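Local atomic coordinates of DUF3836 domain-containing protein (Bacteroides vulgatus, PDB entry 4R8O), a protein that is of unknown function but belongs to the DUF3836 family and folds as a single-layer beta-sheet evolved from beta-hairpin repeats. Residues 32-40 with 52-63; 75-83 with 94-103. One frame throughout, in Å; residues are numbered along the deposited sequence.

Interactions 1 and 2 each tie together one hairpin of a single-layer antiparallel sheet whose seven strands follow each other in chain order, and the hairpins pack largely against their neighbours in the sheet. Interaction 1 joins strands 31-42 and 48-57, with Trp63 added from the next strand, near the middle of the sheet; interaction 2 joins strands 78-86 and 91-102, the latter outermost in the chain. Both are surface contacts, their centres about 25 Å apart, on opposite sides of the chain's centre, and neighbouring strands 62-73 and 78-86 connect them. Interaction 1 relies on tryptophan faces and an amide-amide bond, whereas 75-83 with 94-103 combines a cluster of threonines, a tyrosine-leucine overlap and a turn interrupting the edge strand.

Interaction 1 of 2, residues 32-40 with 52-63; sequences LTNYMKHNY and EAQKWNSNKNRW
Strand 32-40 pairs antiparallel with 52-57, Lys37 opposite Gln54 and Asn39 opposite Glu52 in hydrogen-bonded pairs, and next to these pairs Trp56 N donates to Tyr35 O (3.1 Å) from well above the carbonyl plane, 52° out of it. Beyond it, CB of Asn34 sits over the five-membered ring of Trp56, 3.6 Å from its centroid, with the amide turned almost perpendicular to the indole. Trp63 leans back across strand 48-57 and is covered on both faces. Over one lies the edge of Trp56 at CE3; over the other lies CB of Lys37, 3.6 Å from the centroid of the six-membered ring. With CG anti to the backbone N (chi1 -168°), the extended lysine chain continues across the indole and carries CD to its NE1. Such lateral packing suits a single-layer sheet built from hairpin repeats, where neighbouring strands supply the cover. On the same face as Lys37, Asn39 ND2 donates to Gln54 OE1 (3.0 Å), a bent bond approaching from above the acceptor's amide plane. Gln54 NE2 passes the chain of amides on to Asn65. On the opposite face, Met36 (a selenomethionine) brings its CE up to the methyl of Ala53, while His38 ND1 bonds to Asp51.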
loop_
_atom_site.group_PDB
_atom_site.type_symbol
_atom_site.label_atom_id
_atom_site.label_comp_id
_atom_site.label_asym_id
_atom_site.label_seq_id
_atom_site.Cartn_x
_atom_site.Cartn_y
_atom_site.Cartn_z
ATOM N N LEU A 32 -10.786 18.494 -0.047
ATOM C CA LEU A 32 -10.271 17.134 0.111
ATOM C C LEU A 32 -9.399 17.043 1.329
ATOM O O LEU A 32 -8.616 17.943 1.622
ATOM C CB LEU A 32 -9.375 16.741 -1.065
ATOM C CG LEU A 32 -9.973 16.570 -2.444
ATOM C CD1 LEU A 32 -8.875 16.411 -3.485
ATOM C CD2 LEU A 32 -10.897 15.365 -2.468
ATOM N N THR A 33 -9.463 15.910 1.993
ATOM C CA THR A 33 -8.620 15.695 3.142
ATOM C C THR A 33 -7.996 14.324 3.002
ATOM O O THR A 33 -8.665 13.329 2.716
ATOM C CB THR A 33 -9.377 15.934 4.453
ATOM O OG1 THR A 33 -8.565 15.521 5.549
ATOM C CG2 THR A 33 -10.718 15.207 4.482
ATOM N N ASN A 34 -6.684 14.296 3.160
ATOM C CA ASN A 34 -5.912 13.077 2.992
ATOM C C ASN A 34 -6.381 11.960 3.892
ATOM O O ASN A 34 -6.655 12.207 5.066
ATOM C CB ASN A 34 -4.434 13.341 3.304
ATOM C CG ASN A 34 -3.720 14.065 2.196
ATOM O OD1 ASN A 34 -4.220 14.148 1.077
ATOM N ND2 ASN A 34 -2.522 14.590 2.489
ATOM N N TYR A 35 -6.407 10.733 3.367
ATOM C CA TYR A 35 -6.831 9.579 4.154
ATOM C C TYR A 35 -5.905 8.372 4.146
ATOM O O TYR A 35 -5.500 7.881 5.211
ATOM C CB TYR A 35 -8.187 9.158 3.670
ATOM C CG TYR A 35 -8.769 8.048 4.459
ATOM C CD1 TYR A 35 -8.821 8.103 5.861
ATOM C CD2 TYR A 35 -9.286 6.935 3.822
ATOM C CE1 TYR A 35 -9.370 7.075 6.592
ATOM C CE2 TYR A 35 -9.861 5.909 4.548
ATOM C CZ TYR A 35 -9.903 5.984 5.928
ATOM O OH TYR A 35 -10.455 4.965 6.652
HETATM N N MSE A 36 -5.588 7.900 2.949
HETATM C CA MSE A 36 -4.679 6.784 2.779
HETATM C C MSE A 36 -3.863 6.944 1.516
HETATM O O MSE A 36 -4.314 7.555 0.569
HETATM C CB MSE A 36 -5.618 5.580 2.838
HETATM C CG MSE A 36 -4.954 4.298 2.404
HETATM SE SE MSE A 36 -5.638 2.670 3.265
HETATM C CE MSE A 36 -4.325 1.823 2.163
ATOM N N LYS A 37 -2.667 6.367 1.474
ATOM C CA LYS A 37 -1.780 6.455 0.288
ATOM C C LYS A 37 -1.180 5.103 0.058
ATOM O O LYS A 37 -0.637 4.494 0.985
ATOM C CB LYS A 37 -0.673 7.462 0.544
ATOM C CG LYS A 37 0.144 7.860 -0.680
ATOM C CD LYS A 37 1.225 8.831 -0.265
ATOM C CE LYS A 37 2.144 9.180 -1.418
ATOM N NZ LYS A 37 3.488 9.567 -0.922
ATOM N N HIS A 38 -1.302 4.605 -1.163
ATOM C CA HIS A 38 -0.740 3.309 -1.511
ATOM C C HIS A 38 0.485 3.561 -2.366
ATOM O O HIS A 38 0.380 4.217 -3.387
ATOM C CB HIS A 38 -1.701 2.519 -2.352
ATOM C CG HIS A 38 -2.779 1.823 -1.598
ATOM N ND1 HIS A 38 -2.550 0.659 -0.904
ATOM C CD2 HIS A 38 -4.115 2.049 -1.532
ATOM C CE1 HIS A 38 -3.696 0.211 -0.417
ATOM N NE2 HIS A 38 -4.666 1.035 -0.788
ATOM N N ASN A 39 1.626 3.030 -1.982
ATOM C CA ASN A 39 2.851 3.163 -2.796
ATOM C C ASN A 39 3.167 1.773 -3.313
ATOM O O ASN A 39 3.304 0.858 -2.529
ATOM C CB ASN A 39 3.945 3.701 -1.917
ATOM C CG ASN A 39 3.566 5.053 -1.293
ATOM O OD1 ASN A 39 3.167 5.988 -2.012
ATOM N ND2 ASN A 39 3.663 5.165 0.034
ATOM N N TYR A 40 3.232 1.628 -4.637
ATOM C CA TYR A 40 3.417 0.354 -5.321
ATOM C C TYR A 40 4.811 0.210 -5.952
ATOM O O TYR A 40 5.337 1.190 -6.440
ATOM C CB TYR A 40 2.422 0.277 -6.470
ATOM C CG TYR A 40 1.014 0.457 -6.054
ATOM C CD1 TYR A 40 0.358 -0.540 -5.366
ATOM C CD2 TYR A 40 0.316 1.615 -6.372
ATOM C CE1 TYR A 40 -0.968 -0.389 -4.982
ATOM C CE2 TYR A 40 -1.005 1.791 -6.000
ATOM C CZ TYR A 40 -1.647 0.786 -5.301
ATOM O OH TYR A 40 -2.950 0.951 -4.902
ATOM N N GLU A 52 2.462 -0.726 -0.309
ATOM C CA GLU A 52 2.586 -0.117 1.005
ATOM C C GLU A 52 1.395 0.795 1.249
ATOM O O GLU A 52 1.130 1.698 0.466
ATOM C CB GLU A 52 3.875 0.692 1.068
ATOM C CG GLU A 52 4.232 1.147 2.455
ATOM C CD GLU A 52 5.418 2.081 2.477
ATOM O OE1 GLU A 52 6.162 2.180 1.473
ATOM O OE2 GLU A 52 5.625 2.716 3.513
ATOM N N ALA A 53 0.720 0.592 2.362
ATOM C CA ALA A 53 -0.544 1.285 2.709
ATOM C C ALA A 53 -0.282 2.220 3.855
ATOM O O ALA A 53 -0.094 1.756 4.979
ATOM C CB ALA A 53 -1.551 0.254 3.137
ATOM N N GLN A 54 -0.221 3.520 3.582
ATOM C CA GLN A 54 0.045 4.512 4.619
ATOM C C GLN A 54 -1.229 5.224 4.980
ATOM O O GLN A 54 -2.094 5.397 4.135
ATOM C CB GLN A 54 1.080 5.500 4.133
ATOM C CG GLN A 54 2.447 4.896 4.042
ATOM C CD GLN A 54 3.493 5.918 3.631
ATOM O OE1 GLN A 54 3.332 6.591 2.630
ATOM N NE2 GLN A 54 4.583 6.017 4.396
ATOM N N LYS A 55 -1.313 5.660 6.225
ATOM C CA LYS A 55 -2.462 6.387 6.730
ATOM C C LYS A 55 -2.083 7.831 7.044
ATOM O O LYS A 55 -0.963 8.124 7.467
ATOM C CB LYS A 55 -3.013 5.680 7.975
ATOM C CG LYS A 55 -1.990 5.328 9.074
ATOM C CD LYS A 55 -2.588 5.219 10.485
ATOM C CE LYS A 55 -3.246 6.531 10.923
ATOM N NZ LYS A 55 -3.321 6.703 12.398
ATOM N N TRP A 56 -3.028 8.737 6.853
ATOM C CA TRP A 56 -2.769 10.143 7.137
ATOM C C TRP A 56 -3.052 10.400 8.610
ATOM O O TRP A 56 -4.162 10.119 9.084
ATOM C CB TRP A 56 -3.632 11.034 6.259
ATOM C CG TRP A 56 -3.363 12.482 6.457
ATOM C CD1 TRP A 56 -4.201 13.388 7.025
ATOM C CD2 TRP A 56 -2.173 13.183 6.118
ATOM N NE1 TRP A 56 -3.616 14.626 7.052
ATOM C CE2 TRP A 56 -2.371 14.533 6.488
ATOM C CE3 TRP A 56 -0.959 12.806 5.519
ATOM C CZ2 TRP A 56 -1.408 15.512 6.291
ATOM C CZ3 TRP A 56 0.006 13.780 5.306
ATOM C CH2 TRP A 56 -0.228 15.128 5.704
ATOM N N ASN A 57 -2.064 10.938 9.323
ATOM C CA ASN A 57 -2.278 11.370 10.693
ATOM C C ASN A 57 -2.343 12.882 10.706
ATOM O O ASN A 57 -1.309 13.561 10.782
ATOM C CB ASN A 57 -1.194 10.858 11.612
ATOM C CG ASN A 57 -1.484 11.150 13.076
ATOM O OD1 ASN A 57 -2.627 11.442 13.457
ATOM N ND2 ASN A 57 -0.456 11.066 13.914
ATOM N N SER A 58 -3.577 13.387 10.605
ATOM C CA SER A 58 -3.834 14.825 10.512
ATOM C C SER A 58 -3.213 15.628 11.641
ATOM O O SER A 58 -2.594 16.662 11.388
ATOM C CB SER A 58 -5.330 15.085 10.494
ATOM O OG SER A 58 -5.909 14.557 11.665
ATOM N N ASN A 59 -3.302 15.097 12.857
ATOM C CA ASN A 59 -2.827 15.797 14.056
ATOM C C ASN A 59 -1.309 15.861 14.153
ATOM O O ASN A 59 -0.771 16.720 14.862
ATOM C CB ASN A 59 -3.364 15.162 15.355
ATOM C CG ASN A 59 -4.875 15.021 15.377
ATOM O OD1 ASN A 59 -5.590 15.840 15.968
ATOM N ND2 ASN A 59 -5.370 13.971 14.737
ATOM N N LYS A 60 -0.631 14.913 13.526
ATOM C CA LYS A 60 0.811 14.977 13.357
ATOM C C LYS A 60 1.104 15.392 11.917
ATOM O O LYS A 60 2.261 15.524 11.517
ATOM C CB LYS A 60 1.444 13.632 13.712
ATOM C CG LYS A 60 2.962 13.688 13.789
ATOM C CD LYS A 60 3.593 12.494 14.493
ATOM C CE LYS A 60 5.112 12.660 14.575
ATOM N NZ LYS A 60 5.721 11.789 15.618
ATOM N N ASN A 61 0.044 15.596 11.137
ATOM C CA ASN A 61 0.127 16.083 9.781
ATOM C C ASN A 61 1.206 15.397 8.919
ATOM O O ASN A 61 2.104 16.026 8.381
ATOM C CB ASN A 61 0.297 17.602 9.808
ATOM C CG ASN A 61 -0.137 18.256 8.508
ATOM O OD1 ASN A 61 -1.252 18.792 8.406
ATOM N ND2 ASN A 61 0.713 18.179 7.496
ATOM N N ARG A 62 1.101 14.085 8.806
ATOM C CA ARG A 62 2.086 13.304 8.072
ATOM C C ARG A 62 1.520 11.959 7.703
ATOM O O ARG A 62 0.543 11.508 8.299
ATOM C CB ARG A 62 3.372 13.113 8.903
ATOM C CG ARG A 62 3.201 12.372 10.231
ATOM C CD ARG A 62 4.529 12.217 10.947
ATOM N NE ARG A 62 5.357 11.236 10.248
ATOM C CZ ARG A 62 5.428 9.918 10.508
ATOM N NH1 ARG A 62 4.768 9.346 11.524
ATOM N NH2 ARG A 62 6.223 9.155 9.754
ATOM N N TRP A 63 2.188 11.315 6.749
ATOM C CA TRP A 63 1.869 9.951 6.307
ATOM C C TRP A 63 2.555 8.927 7.212
ATOM O O TRP A 63 3.792 8.887 7.246
ATOM C CB TRP A 63 2.337 9.726 4.854
ATOM C CG TRP A 63 1.490 10.394 3.808
ATOM C CD1 TRP A 63 1.896 11.331 2.917
ATOM C CD2 TRP A 63 0.110 10.131 3.515
ATOM N NE1 TRP A 63 0.869 11.696 2.105
ATOM C CE2 TRP A 63 -0.250 10.984 2.444
ATOM C CE3 TRP A 63 -0.859 9.270 4.059
ATOM C CZ2 TRP A 63 -1.553 11.001 1.884
ATOM C CZ3 TRP A 63 -2.166 9.272 3.498
ATOM C CH2 TRP A 63 -2.495 10.132 2.428
#

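Interaction 2 of 2, residues 75-83 with 94-103; sequences NKSMTTEYY and LVPEMTVTMD
Leu94 lays its CD1 over one face of the Tyr83 ring, a CH-pi contact 3.9 Å from the centroid and 14° off the normal. The leucine's CG lies anti to its own backbone N (chi1 -178°); this torsion swings the branched end toward strand 78-83, and chi2 near 63° presents CD1, which also meets CB of Glu81 (3.8 Å). Arg70, from strand 62-73, adds a cation-pi contact to the same tyrosine. With an alanine in place of Tyr83, Leu94 CD1 would probably lose the surface it packs on, and Arg70 its aromatic partner. Next to this pair, Val95 N bonds to Tyr82 O (2.8 Å), and the edge strand then leaves its neighbour in a type I turn from Val95 to Met98. Tyr82 meets that turn with the edge of its ring: Met98 O lies near the ring plane, 3.5 Å from CE1, and CB of Met98 touches CD1. Regular antiparallel pairing resumes beyond the turn, with two backbone bonds each between Thr80 and Val100 and between Met78 and Met102. Thr79 and Thr101 stand side by side there, and Thr79 CG2 touches Thr99 CG2 at 3.7 Å. Threonine hydroxyls and methyls line this part of the join, and its cohesion probably rests mainly on the backbone ladder, a chemistry compatible with a sheet edge that has no second layer.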
loop_
_atom_site.group_PDB
_atom_site.type_symbol
_atom_site.label_atom_id
_atom_site.label_comp_id
_atom_site.label_asym_id
_atom_site.label_seq_id
_atom_site.Cartn_x
_atom_site.Cartn_y
_atom_site.Cartn_z
ATOM N N ASN A 75 5.808 -20.458 -10.346
ATOM C CA ASN A 75 5.448 -20.839 -11.720
ATOM C C ASN A 75 4.022 -21.350 -11.820
ATOM O O ASN A 75 3.437 -21.376 -12.908
ATOM C CB ASN A 75 6.483 -21.819 -12.290
ATOM C CG ASN A 75 7.855 -21.175 -12.487
ATOM O OD1 ASN A 75 7.974 -19.952 -12.645
ATOM N ND2 ASN A 75 8.901 -21.995 -12.475
ATOM N N LYS A 76 3.461 -21.727 -10.678
ATOM C CA LYS A 76 2.082 -22.131 -10.591
ATOM C C LYS A 76 1.307 -21.418 -9.494
ATOM O O LYS A 76 0.106 -21.666 -9.352
ATOM C CB LYS A 76 2.057 -23.650 -10.396
ATOM C CG LYS A 76 2.468 -24.423 -11.643
ATOM C CD LYS A 76 2.651 -25.903 -11.363
ATOM C CE LYS A 76 3.124 -26.610 -12.622
ATOM N NZ LYS A 76 3.070 -28.089 -12.490
ATOM N N SER A 77 1.961 -20.474 -8.807
ATOM C CA SER A 77 1.505 -20.006 -7.521
ATOM C C SER A 77 1.963 -18.574 -7.213
ATOM O O SER A 77 3.120 -18.224 -7.433
ATOM C CB SER A 77 2.030 -20.990 -6.473
ATOM O OG SER A 77 1.878 -20.529 -5.157
HETATM N N MSE A 78 1.032 -17.751 -6.747
HETATM C CA MSE A 78 1.378 -16.473 -6.155
HETATM C C MSE A 78 1.291 -16.559 -4.666
HETATM O O MSE A 78 0.299 -17.036 -4.134
HETATM C CB MSE A 78 0.453 -15.353 -6.581
HETATM C CG MSE A 78 1.026 -13.996 -6.173
HETATM SE SE MSE A 78 -0.109 -12.533 -6.810
HETATM C CE MSE A 78 -1.791 -12.874 -5.857
ATOM N N THR A 79 2.291 -16.014 -3.979
ATOM C CA THR A 79 2.286 -15.917 -2.521
ATOM C C THR A 79 2.233 -14.458 -2.071
ATOM O O THR A 79 3.076 -13.643 -2.482
ATOM C CB THR A 79 3.531 -16.566 -1.937
ATOM O OG1 THR A 79 3.707 -17.869 -2.522
ATOM C CG2 THR A 79 3.418 -16.677 -0.420
ATOM N N THR A 80 1.280 -14.144 -1.187
ATOM C CA THR A 80 1.091 -12.788 -0.675
ATOM C C THR A 80 1.389 -12.817 0.803
ATOM O O THR A 80 0.858 -13.649 1.542
ATOM C CB THR A 80 -0.337 -12.262 -0.903
ATOM O OG1 THR A 80 -1.167 -12.609 0.203
ATOM C CG2 THR A 80 -0.941 -12.845 -2.140
ATOM N N GLU A 81 2.247 -11.917 1.246
ATOM C CA GLU A 81 2.626 -11.845 2.644
ATOM C C GLU A 81 2.322 -10.478 3.182
ATOM O O GLU A 81 2.535 -9.493 2.477
ATOM C CB GLU A 81 4.095 -12.082 2.776
ATOM C CG GLU A 81 4.552 -13.459 2.413
ATOM C CD GLU A 81 6.072 -13.567 2.588
ATOM O OE1 GLU A 81 6.791 -12.858 1.849
ATOM O OE2 GLU A 81 6.534 -14.322 3.477
ATOM N N TYR A 82 1.910 -10.410 4.450
ATOM C CA TYR A 82 1.420 -9.176 5.043
ATOM C C TYR A 82 2.335 -8.773 6.150
ATOM O O TYR A 82 2.676 -9.600 7.007
ATOM C CB TYR A 82 0.010 -9.420 5.623
ATOM C CG TYR A 82 -0.999 -9.842 4.578
ATOM C CD1 TYR A 82 -1.229 -11.195 4.274
ATOM C CD2 TYR A 82 -1.732 -8.898 3.897
ATOM C CE1 TYR A 82 -2.170 -11.565 3.284
ATOM C CE2 TYR A 82 -2.682 -9.254 2.947
ATOM C CZ TYR A 82 -2.887 -10.572 2.632
ATOM O OH TYR A 82 -3.806 -10.833 1.647
ATOM N N TYR A 83 2.690 -7.493 6.188
ATOM C CA TYR A 83 3.625 -6.991 7.192
ATOM C C TYR A 83 2.966 -5.870 7.925
ATOM O O TYR A 83 2.212 -5.102 7.324
ATOM C CB TYR A 83 4.869 -6.447 6.489
ATOM C CG TYR A 83 5.742 -7.484 5.800
ATOM C CD1 TYR A 83 5.368 -8.038 4.608
ATOM C CD2 TYR A 83 7.006 -7.843 6.328
ATOM C CE1 TYR A 83 6.177 -8.986 3.962
ATOM C CE2 TYR A 83 7.832 -8.748 5.683
ATOM C CZ TYR A 83 7.431 -9.312 4.528
ATOM O OH TYR A 83 8.271 -10.224 3.941
ATOM N N LEU A 94 6.772 -8.955 9.409
ATOM C CA LEU A 94 5.911 -10.016 8.834
ATOM C C LEU A 94 4.906 -10.657 9.789
ATOM O O LEU A 94 5.245 -10.954 10.932
ATOM C CB LEU A 94 6.756 -11.168 8.305
ATOM C CG LEU A 94 6.002 -12.326 7.643
ATOM C CD1 LEU A 94 5.268 -11.843 6.410
ATOM C CD2 LEU A 94 6.922 -13.482 7.250
ATOM N N VAL A 95 3.691 -10.890 9.300
ATOM C CA VAL A 95 2.638 -11.576 10.051
ATOM C C VAL A 95 2.389 -12.872 9.265
ATOM O O VAL A 95 1.441 -12.927 8.466
ATOM C CB VAL A 95 1.331 -10.757 10.116
ATOM C CG1 VAL A 95 0.247 -11.495 10.895
ATOM C CG2 VAL A 95 1.556 -9.407 10.778
ATOM N N PRO A 96 3.246 -13.901 9.474
ATOM C CA PRO A 96 3.252 -15.185 8.741
ATOM C C PRO A 96 1.985 -15.970 8.909
ATOM O O PRO A 96 1.661 -16.861 8.140
ATOM C CB PRO A 96 4.390 -15.972 9.416
ATOM C CG PRO A 96 4.444 -15.430 10.793
ATOM C CD PRO A 96 4.133 -13.967 10.658
ATOM N N GLU A 97 1.268 -15.597 9.935
ATOM C CA GLU A 97 -0.000 -16.155 10.297
ATOM C C GLU A 97 -0.946 -15.904 9.143
ATOM O O GLU A 97 -1.827 -16.687 8.924
ATOM C CB GLU A 97 -0.542 -15.441 11.559
ATOM C CG GLU A 97 0.548 -14.985 12.564
ATOM C CD GLU A 97 0.182 -13.778 13.393
ATOM O OE1 GLU A 97 -0.948 -13.746 13.940
ATOM O OE2 GLU A 97 1.046 -12.878 13.522
HETATM N N MSE A 98 -0.778 -14.798 8.425
HETATM C CA MSE A 98 -1.749 -14.369 7.405
HETATM C C MSE A 98 -1.327 -14.697 5.997
HETATM O O MSE A 98 -2.133 -14.554 5.087
HETATM C CB MSE A 98 -1.934 -12.872 7.519
HETATM C CG MSE A 98 -2.590 -12.443 8.830
HETATM SE SE MSE A 98 -4.518 -12.884 8.865
HETATM C CE MSE A 98 -4.945 -11.809 7.264
ATOM N N THR A 99 -0.099 -15.186 5.788
ATOM C CA THR A 99 0.391 -15.502 4.455
ATOM C C THR A 99 -0.568 -16.396 3.689
ATOM O O THR A 99 -1.124 -17.315 4.267
ATOM C CB THR A 99 1.753 -16.227 4.533
ATOM O OG1 THR A 99 2.674 -15.404 5.255
ATOM C CG2 THR A 99 2.319 -16.506 3.156
ATOM N N VAL A 100 -0.693 -16.162 2.387
ATOM C CA VAL A 100 -1.555 -16.938 1.500
ATOM C C VAL A 100 -0.804 -17.363 0.240
ATOM O O VAL A 100 -0.025 -16.607 -0.319
ATOM C CB VAL A 100 -2.748 -16.073 1.077
ATOM C CG1 VAL A 100 -3.536 -16.712 -0.064
ATOM C CG2 VAL A 100 -3.631 -15.774 2.291
ATOM N N THR A 101 -1.128 -18.549 -0.238
ATOM C CA THR A 101 -0.531 -19.106 -1.409
ATOM C C THR A 101 -1.652 -19.718 -2.210
ATOM O O THR A 101 -2.304 -20.637 -1.722
ATOM C CB THR A 101 0.480 -20.203 -1.021
ATOM O OG1 THR A 101 1.354 -19.702 -0.004
ATOM C CG2 THR A 101 1.291 -20.627 -2.210
HETATM N N MSE A 102 -1.878 -19.192 -3.417
HETATM C CA MSE A 102 -2.907 -19.693 -4.331
HETATM C C MSE A 102 -2.355 -19.839 -5.727
HETATM O O MSE A 102 -1.275 -19.321 -6.043
HETATM C CB MSE A 102 -4.055 -18.697 -4.269
HETATM C CG MSE A 102 -4.858 -18.811 -2.964
HETATM SE SE MSE A 102 -6.018 -17.240 -2.634
HETATM C CE MSE A 102 -7.039 -17.408 -4.311
ATOM N N ASP A 103 -3.098 -20.536 -6.585
ATOM C CA ASP A 103 -2.589 -20.894 -7.926
ATOM C C ASP A 103 -2.740 -19.828 -9.019
ATOM O O ASP A 103 -3.498 -18.877 -8.892
ATOM C CB ASP A 103 -3.207 -22.195 -8.414
ATOM C CG ASP A 103 -2.844 -23.392 -7.539
ATOM O OD1 ASP A 103 -1.642 -23.605 -7.274
ATOM O OD2 ASP A 103 -3.752 -24.154 -7.144
#